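Local coordinates for 2-oxoglutarate (2OG) and Fe(II)-dependent oxygenase superfamily protein (Arabidopsis thaliana, PDB 6KWA) that probably catalyses the iron- and 2-oxoglutarate-dependent oxidation of the plant hormone indole-3-acetic acid to inactive 2-oxoindole-3-acetic acid, at residues I2-L7 and R30-G35; P146-I151 and A242-G247; M190-G195 and R222-K227. One frame throughout, in Å; residues are numbered along the deposited sequence.

Overall arrangement
The three contacts illustrate how one double-stranded beta-helix enzyme changes its chemistry with depth. Contact 2, the buried one, pairs two antiparallel strands by backbone bonds and carries one face toward the metal site. Contact 1, partly buried, lies in the same mixed sheet but at its outer end, where parallel strands 4-6 and 28-32 are joined through a helix; there, polar side chains supplement the backbone ladder. Contact 3, on the surface, joins two loops with a single backbone bond, a lysine, an asparagine and a water; it is nested in the chain between the strands of contact 2. The centres lie about 19 to 21 Å apart, and none of the contacts touches another.

Contact 1 of 3, residues I2-L7 and R30-G35; sequences IPTIDL and RVINHG
Arg30 grips the 2-7 segment at three points. Arg30 N donates to Pro3 O at 2.8 Å and its carbonyl O accepts from Ile5 N, also at 2.8 Å, so that one residue bonds to two neighbours two positions apart, the signature of parallel pairing. The Arg30 side chain runs alongside Thr4 and bends at chi3 (-85°), which brings NH1 back to Thr4 OG1 at 3.3 Å; the hydroxyl lies at the edge of the guanidinium, close to its plane, while NH2 binds Asp201 O. Val31 turns to the other face, shared with Ile5. There Leu7 CD1 reaches Val31 CB at 3.8 Å, and Ile5 rests on helix 12-25, the connection that completes this beta-alpha-beta unit. Ile32 continues the ladder: its N donates to Ile5 O at 3.1 Å and its O receives Leu7 N. With chi1 at 54°, Ile32 CG1 is wedged between backbone N and carbonyl carbon and comes within 3.6 Å of Asp6 CA, whereas CG2 meets the methyl group of Thr4. Asn33 follows the end of the strand. Asn33 ND2 donates to Asp6 OD1 at 2.7 Å, arriving from above the carboxylate, with the amide and carboxylate planes 68° apart. The same OD1 accepts from Glu8 N. With an alanine at Asp6, the Asn33 amide is likely to lose its mate and be freer to turn, and Glu8 N to lose an acceptor. His34 touches Leu7 CD1 with its CB, while its ring nitrogens bond to Asn205 and Val36. The chemistry thus divides by position: backbone bonds set the register; Ile5, Val31 and Leu7 make the apolar face, Ile5 against helix 12-25 and Val31 against strand 207-211; charged or amide groups fasten the opposite face and strand ends.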
# COMPACT_ATOMS: atom_id res chain seq x y z
N ILE A 2 3.62 -8.79 13.60
CA ILE A 2 4.30 -8.09 12.53
C ILE A 2 5.54 -7.32 13.01
O ILE A 2 5.49 -6.60 14.01
CB ILE A 2 3.34 -7.11 11.86
CG1 ILE A 2 4.07 -6.24 10.85
CG2 ILE A 2 2.63 -6.24 12.92
CD1 ILE A 2 3.15 -5.33 10.07
N PRO A 3 6.67 -7.52 12.33
CA PRO A 3 7.93 -6.90 12.71
C PRO A 3 7.99 -5.47 12.25
O PRO A 3 7.33 -5.04 11.30
CB PRO A 3 8.98 -7.76 12.01
CG PRO A 3 8.27 -8.40 10.89
CD PRO A 3 6.87 -8.60 11.34
N THR A 4 8.78 -4.71 12.98
CA THR A 4 9.07 -3.36 12.61
C THR A 4 10.52 -3.34 12.20
O THR A 4 11.34 -3.97 12.85
CB THR A 4 8.80 -2.40 13.74
OG1 THR A 4 7.40 -2.39 13.99
CG2 THR A 4 9.28 -1.00 13.34
N ILE A 5 10.77 -2.75 11.04
CA ILE A 5 12.09 -2.70 10.43
C ILE A 5 12.65 -1.28 10.31
O ILE A 5 12.00 -0.40 9.76
CB ILE A 5 12.05 -3.38 9.04
CG1 ILE A 5 11.87 -4.88 9.31
CG2 ILE A 5 13.31 -3.11 8.25
CD1 ILE A 5 12.05 -5.76 8.12
N ASP A 6 13.85 -1.09 10.85
CA ASP A 6 14.55 0.20 10.86
C ASP A 6 15.33 0.37 9.56
O ASP A 6 16.37 -0.24 9.39
CB ASP A 6 15.50 0.26 12.07
CG ASP A 6 16.15 1.65 12.29
OD1 ASP A 6 16.13 2.52 11.39
OD2 ASP A 6 16.69 1.85 13.39
N LEU A 7 14.86 1.25 8.68
CA LEU A 7 15.48 1.43 7.38
C LEU A 7 16.79 2.19 7.48
O LEU A 7 17.49 2.34 6.48
CB LEU A 7 14.53 2.15 6.42
CG LEU A 7 13.24 1.38 6.05
CD1 LEU A 7 12.42 2.12 5.03
CD2 LEU A 7 13.56 -0.03 5.53
N ARG A 30 6.37 -3.23 9.33
CA ARG A 30 6.29 -1.81 9.55
C ARG A 30 7.67 -1.24 9.25
O ARG A 30 8.66 -1.95 9.43
CB ARG A 30 5.87 -1.57 11.01
CG ARG A 30 5.37 -0.17 11.39
CD ARG A 30 4.94 -0.14 12.89
NE ARG A 30 3.56 -0.58 13.12
CZ ARG A 30 3.21 -1.68 13.80
NH1 ARG A 30 4.13 -2.47 14.35
NH2 ARG A 30 1.92 -1.97 13.95
N VAL A 31 7.76 -0.02 8.74
CA VAL A 31 9.06 0.63 8.63
C VAL A 31 9.09 1.90 9.48
O VAL A 31 8.09 2.63 9.60
CB VAL A 31 9.46 0.95 7.17
CG1 VAL A 31 9.76 -0.35 6.42
CG2 VAL A 31 8.40 1.79 6.43
N ILE A 32 10.24 2.12 10.10
CA ILE A 32 10.56 3.37 10.80
C ILE A 32 11.82 3.93 10.19
O ILE A 32 12.55 3.22 9.48
CB ILE A 32 10.79 3.14 12.31
CG1 ILE A 32 11.88 2.07 12.50
CG2 ILE A 32 9.51 2.76 13.00
CD1 ILE A 32 12.29 1.87 13.95
N ASN A 33 12.07 5.21 10.46
CA ASN A 33 13.16 5.96 9.83
C ASN A 33 13.15 5.76 8.33
O ASN A 33 14.19 5.55 7.71
CB ASN A 33 14.50 5.53 10.44
CG ASN A 33 14.50 5.61 11.97
OD1 ASN A 33 13.74 6.38 12.57
ND2 ASN A 33 15.33 4.78 12.60
N HIS A 34 11.96 5.83 7.77
CA HIS A 34 11.69 5.57 6.36
C HIS A 34 12.14 6.64 5.38
O HIS A 34 11.97 6.48 4.18
CB HIS A 34 10.21 5.27 6.19
CG HIS A 34 9.33 6.15 7.00
ND1 HIS A 34 9.22 7.51 6.77
CD2 HIS A 34 8.49 5.87 8.02
CE1 HIS A 34 8.37 8.03 7.63
NE2 HIS A 34 7.90 7.06 8.40
N GLY A 35 12.58 7.78 5.90
CA GLY A 35 13.01 8.87 5.05
C GLY A 35 11.93 9.78 4.46
O GLY A 35 12.24 10.70 3.74

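Contact 2 of 3, residues P146-I151 and A242-G247; sequences PSQFRI and ASFLLG
Phe244 and Phe149, on opposite faces of the sheet, each meet the partnering strand at a ring edge. Arg150 CB approaches the rim of Phe244, 3.9 Å from CE2 and near the ring plane. At the rim of Phe149 sits Ser243 OG, 4.0 Å from CD1, while the ring itself packs on Met112 and Tyr115 of helix 106-133. Between the two faces runs a regular antiparallel ladder. Gln148 and Phe244 form a hydrogen-bonded pair, with Phe244 N to Gln148 O at 2.7 Å and Gln148 N to Phe244 O at 2.8 Å; Arg150 and Ala242 repeat the pattern. Beyond the last strand residue Leu246 N still reaches Pro146 O at 3.1 Å. The extended chain of Gln148, CG anti to its backbone N (chi1 176°), brings OE1 alongside Leu246 CD1 at 3.6 Å. The Arg150 guanidinium turns from the partner strand, NH1 binding Gly70 O. The pair joins the first and last core strands of the double-stranded beta-helix. Side chains set what each face does: Phe149 and Ser243 look to the helix, whereas the Phe244 side chain lies about 5 Å from the bound magnesium ion, beside Asp171, and probably helps wall the metal site.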
# COMPACT_ATOMS: atom_id res chain seq x y z
N PRO A 146 4.29 0.17 -13.11
CA PRO A 146 3.52 1.35 -12.68
C PRO A 146 3.07 1.24 -11.21
O PRO A 146 2.94 0.14 -10.65
CB PRO A 146 2.30 1.32 -13.60
CG PRO A 146 2.08 -0.19 -13.81
CD PRO A 146 3.47 -0.78 -13.88
N SER A 147 2.85 2.38 -10.58
CA SER A 147 2.28 2.41 -9.25
C SER A 147 0.91 3.06 -9.29
O SER A 147 0.54 3.70 -10.27
CB SER A 147 3.19 3.14 -8.27
OG SER A 147 4.38 2.42 -8.12
N GLN A 148 0.15 2.84 -8.23
CA GLN A 148 -1.22 3.32 -8.10
C GLN A 148 -1.41 3.95 -6.73
O GLN A 148 -0.97 3.42 -5.71
CB GLN A 148 -2.21 2.18 -8.30
CG GLN A 148 -3.68 2.52 -8.10
CD GLN A 148 -4.58 1.35 -8.45
OE1 GLN A 148 -4.12 0.37 -9.05
NE2 GLN A 148 -5.84 1.39 -8.03
N PHE A 149 -2.05 5.10 -6.73
CA PHE A 149 -2.33 5.85 -5.53
C PHE A 149 -3.81 5.66 -5.16
O PHE A 149 -4.67 5.72 -6.04
CB PHE A 149 -1.96 7.29 -5.79
CG PHE A 149 -2.11 8.20 -4.63
CD1 PHE A 149 -1.23 8.15 -3.56
CD2 PHE A 149 -3.07 9.21 -4.66
CE1 PHE A 149 -1.35 9.05 -2.51
CE2 PHE A 149 -3.20 10.11 -3.63
CZ PHE A 149 -2.34 10.03 -2.54
N ARG A 150 -4.12 5.40 -3.89
CA ARG A 150 -5.51 5.31 -3.48
C ARG A 150 -5.68 5.88 -2.09
O ARG A 150 -4.97 5.50 -1.16
CB ARG A 150 -6.00 3.86 -3.51
CG ARG A 150 -7.53 3.72 -3.48
CD ARG A 150 -8.03 2.48 -4.23
NE ARG A 150 -9.48 2.43 -4.33
CZ ARG A 150 -10.19 3.12 -5.23
NH1 ARG A 150 -9.58 3.93 -6.06
NH2 ARG A 150 -11.51 3.03 -5.28
N ILE A 151 -6.66 6.77 -1.92
CA ILE A 151 -6.91 7.32 -0.59
C ILE A 151 -8.29 6.87 -0.18
O ILE A 151 -9.22 6.80 -1.00
CB ILE A 151 -6.80 8.85 -0.56
CG1 ILE A 151 -7.79 9.50 -1.52
CG2 ILE A 151 -5.38 9.27 -0.91
CD1 ILE A 151 -7.66 11.03 -1.58
N ALA A 242 -2.94 4.68 0.61
CA ALA A 242 -2.24 3.47 0.15
C ALA A 242 -1.56 3.72 -1.18
O ALA A 242 -2.13 4.37 -2.07
CB ALA A 242 -3.21 2.29 0.02
N SER A 243 -0.32 3.26 -1.30
CA SER A 243 0.41 3.37 -2.56
C SER A 243 0.82 1.99 -3.01
O SER A 243 1.55 1.32 -2.31
CB SER A 243 1.62 4.27 -2.43
OG SER A 243 1.27 5.50 -1.81
N PHE A 244 0.34 1.57 -4.17
CA PHE A 244 0.55 0.21 -4.65
C PHE A 244 1.59 0.16 -5.74
O PHE A 244 1.42 0.77 -6.78
CB PHE A 244 -0.74 -0.39 -5.21
CG PHE A 244 -1.90 -0.39 -4.26
CD1 PHE A 244 -2.04 -1.41 -3.33
CD2 PHE A 244 -2.89 0.58 -4.33
CE1 PHE A 244 -3.12 -1.44 -2.47
CE2 PHE A 244 -3.98 0.55 -3.48
CZ PHE A 244 -4.09 -0.45 -2.55
N LEU A 245 2.67 -0.59 -5.52
CA LEU A 245 3.55 -0.92 -6.61
C LEU A 245 2.93 -2.16 -7.25
O LEU A 245 2.72 -3.18 -6.58
CB LEU A 245 4.97 -1.20 -6.12
CG LEU A 245 5.90 -1.66 -7.25
CD1 LEU A 245 6.09 -0.54 -8.24
CD2 LEU A 245 7.24 -2.14 -6.72
N LEU A 246 2.54 -2.03 -8.52
CA LEU A 246 1.86 -3.11 -9.23
C LEU A 246 2.85 -3.93 -10.05
O LEU A 246 4.03 -3.63 -10.10
CB LEU A 246 0.77 -2.54 -10.15
CG LEU A 246 -0.22 -1.60 -9.48
CD1 LEU A 246 -1.17 -1.00 -10.51
CD2 LEU A 246 -0.99 -2.36 -8.41
N GLY A 247 2.35 -4.94 -10.75
CA GLY A 247 3.21 -5.73 -11.60
C GLY A 247 3.36 -5.08 -12.96
O GLY A 247 3.06 -3.90 -13.14

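Contact 3 of 3, residues M190-G195 and R222-K227; sequences MDNSSG and RLCNVK
Met190 and Lys227 share the one backbone bond of this contact, Met190 N to Lys227 O at 2.8 Å, joining Met190, at the end of strand 187-190, to the 222-227 segment. Beside it the two side chains slant across each other, Met190 SD lying 3.8 Å from Lys227 CD. The lysine runs extended until chi4 (72°), where it bends, bringing NZ to Asn192, whose side chain it crosses at about a right angle; the resulting bond of Lys227 NZ to Asn192 OD1 is weak, at 3.4 Å. Asn192 ND2 lies against Cys224 SG at 3.6 Å, and its hydrogen bond goes to a water at 3.2 Å. That water donates in turn to Asn225 O at 2.7 Å and accepts weakly from Lys227 NZ, so one solvent molecule ties both loops together. Asn192 is presented by a turn linking neighbouring strands of the minor sheet of the double-stranded beta-helix: Asp191 OD1 accepts from Ser193 N at 2.8 Å, an Asx turn, and forms a salt bridge with Arg25 of helix 12-25. On the facing loop, Val226 O bonds to ND1 of His228, a magnesium ligand, and Val226 CG2 stands 4.1 Å from Met190 O.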
# COMPACT_ATOMS: atom_id res chain seq x y z
N MET A 190 -3.86 -12.23 8.69
CA MET A 190 -3.85 -13.63 9.02
C MET A 190 -2.43 -14.19 9.02
O MET A 190 -1.67 -13.97 8.08
CB MET A 190 -4.70 -14.43 8.03
CG MET A 190 -4.87 -15.88 8.44
SD MET A 190 -5.90 -16.79 7.28
CE MET A 190 -7.47 -16.00 7.61
N ASP A 191 -2.09 -14.86 10.11
CA ASP A 191 -0.94 -15.76 10.18
C ASP A 191 -1.29 -17.04 9.43
O ASP A 191 -2.21 -17.76 9.82
CB ASP A 191 -0.59 -16.07 11.65
CG ASP A 191 0.65 -16.95 11.81
OD1 ASP A 191 1.07 -17.66 10.87
OD2 ASP A 191 1.23 -16.93 12.92
N ASN A 192 -0.59 -17.32 8.33
CA ASN A 192 -0.88 -18.51 7.54
C ASN A 192 -0.52 -19.86 8.22
O ASN A 192 -0.87 -20.92 7.69
CB ASN A 192 -0.18 -18.43 6.19
CG ASN A 192 -0.91 -17.55 5.21
OD1 ASN A 192 -2.11 -17.29 5.36
ND2 ASN A 192 -0.21 -17.09 4.19
N SER A 193 0.16 -19.84 9.36
CA SER A 193 0.57 -21.10 10.00
C SER A 193 -0.35 -21.51 11.12
O SER A 193 -0.11 -22.51 11.79
CB SER A 193 1.97 -20.99 10.58
OG SER A 193 2.84 -20.29 9.73
N SER A 194 -1.39 -20.72 11.36
CA SER A 194 -2.31 -21.03 12.43
C SER A 194 -3.71 -20.59 12.08
O SER A 194 -4.70 -21.10 12.60
CB SER A 194 -1.86 -20.34 13.71
OG SER A 194 -1.95 -18.95 13.51
N GLY A 195 -3.79 -19.64 11.16
CA GLY A 195 -5.06 -19.04 10.83
C GLY A 195 -5.43 -17.97 11.85
O GLY A 195 -6.41 -17.26 11.65
N ARG A 222 7.72 -17.68 -2.64
CA ARG A 222 8.49 -17.41 -1.43
C ARG A 222 7.93 -16.24 -0.61
O ARG A 222 7.82 -16.32 0.61
CB ARG A 222 9.93 -17.19 -1.82
CG ARG A 222 10.44 -18.45 -2.46
CD ARG A 222 11.74 -18.28 -3.12
NE ARG A 222 12.77 -18.59 -2.19
CZ ARG A 222 13.65 -19.56 -2.37
NH1 ARG A 222 13.61 -20.27 -3.48
NH2 ARG A 222 14.57 -19.77 -1.43
N LEU A 223 7.65 -15.13 -1.28
CA LEU A 223 7.07 -13.99 -0.59
C LEU A 223 5.58 -14.25 -0.26
O LEU A 223 4.83 -14.75 -1.11
CB LEU A 223 7.25 -12.73 -1.44
CG LEU A 223 8.73 -12.42 -1.71
CD1 LEU A 223 8.91 -11.31 -2.75
CD2 LEU A 223 9.45 -12.07 -0.41
N CYS A 224 5.18 -13.96 0.98
CA CYS A 224 3.79 -14.12 1.43
C CYS A 224 2.84 -13.00 0.98
O CYS A 224 3.02 -11.83 1.35
CB CYS A 224 3.76 -14.21 2.95
SG CYS A 224 2.06 -14.41 3.59
N ASN A 225 1.85 -13.31 0.16
CA ASN A 225 0.86 -12.28 -0.16
C ASN A 225 -0.16 -12.23 0.98
O ASN A 225 -1.15 -12.96 0.99
CB ASN A 225 0.20 -12.55 -1.52
CG ASN A 225 -0.40 -13.96 -1.61
OD1 ASN A 225 0.03 -14.88 -0.92
ND2 ASN A 225 -1.42 -14.11 -2.46
N VAL A 226 0.09 -11.36 1.95
CA VAL A 226 -0.63 -11.47 3.21
C VAL A 226 -2.14 -11.19 3.11
O VAL A 226 -2.61 -10.31 2.37
CB VAL A 226 0.00 -10.54 4.29
CG1 VAL A 226 -0.16 -9.07 3.93
CG2 VAL A 226 -0.58 -10.88 5.69
N LYS A 227 -2.89 -11.97 3.89
CA LYS A 227 -4.33 -11.79 3.98
C LYS A 227 -4.61 -10.80 5.09
O LYS A 227 -4.19 -10.99 6.23
CB LYS A 227 -5.06 -13.11 4.27
CG LYS A 227 -4.86 -14.24 3.26
CD LYS A 227 -5.67 -15.47 3.72
CE LYS A 227 -5.61 -16.63 2.75
NZ LYS A 227 -4.27 -17.30 2.77
O HOH W 1 -1.68 -15.50 1.78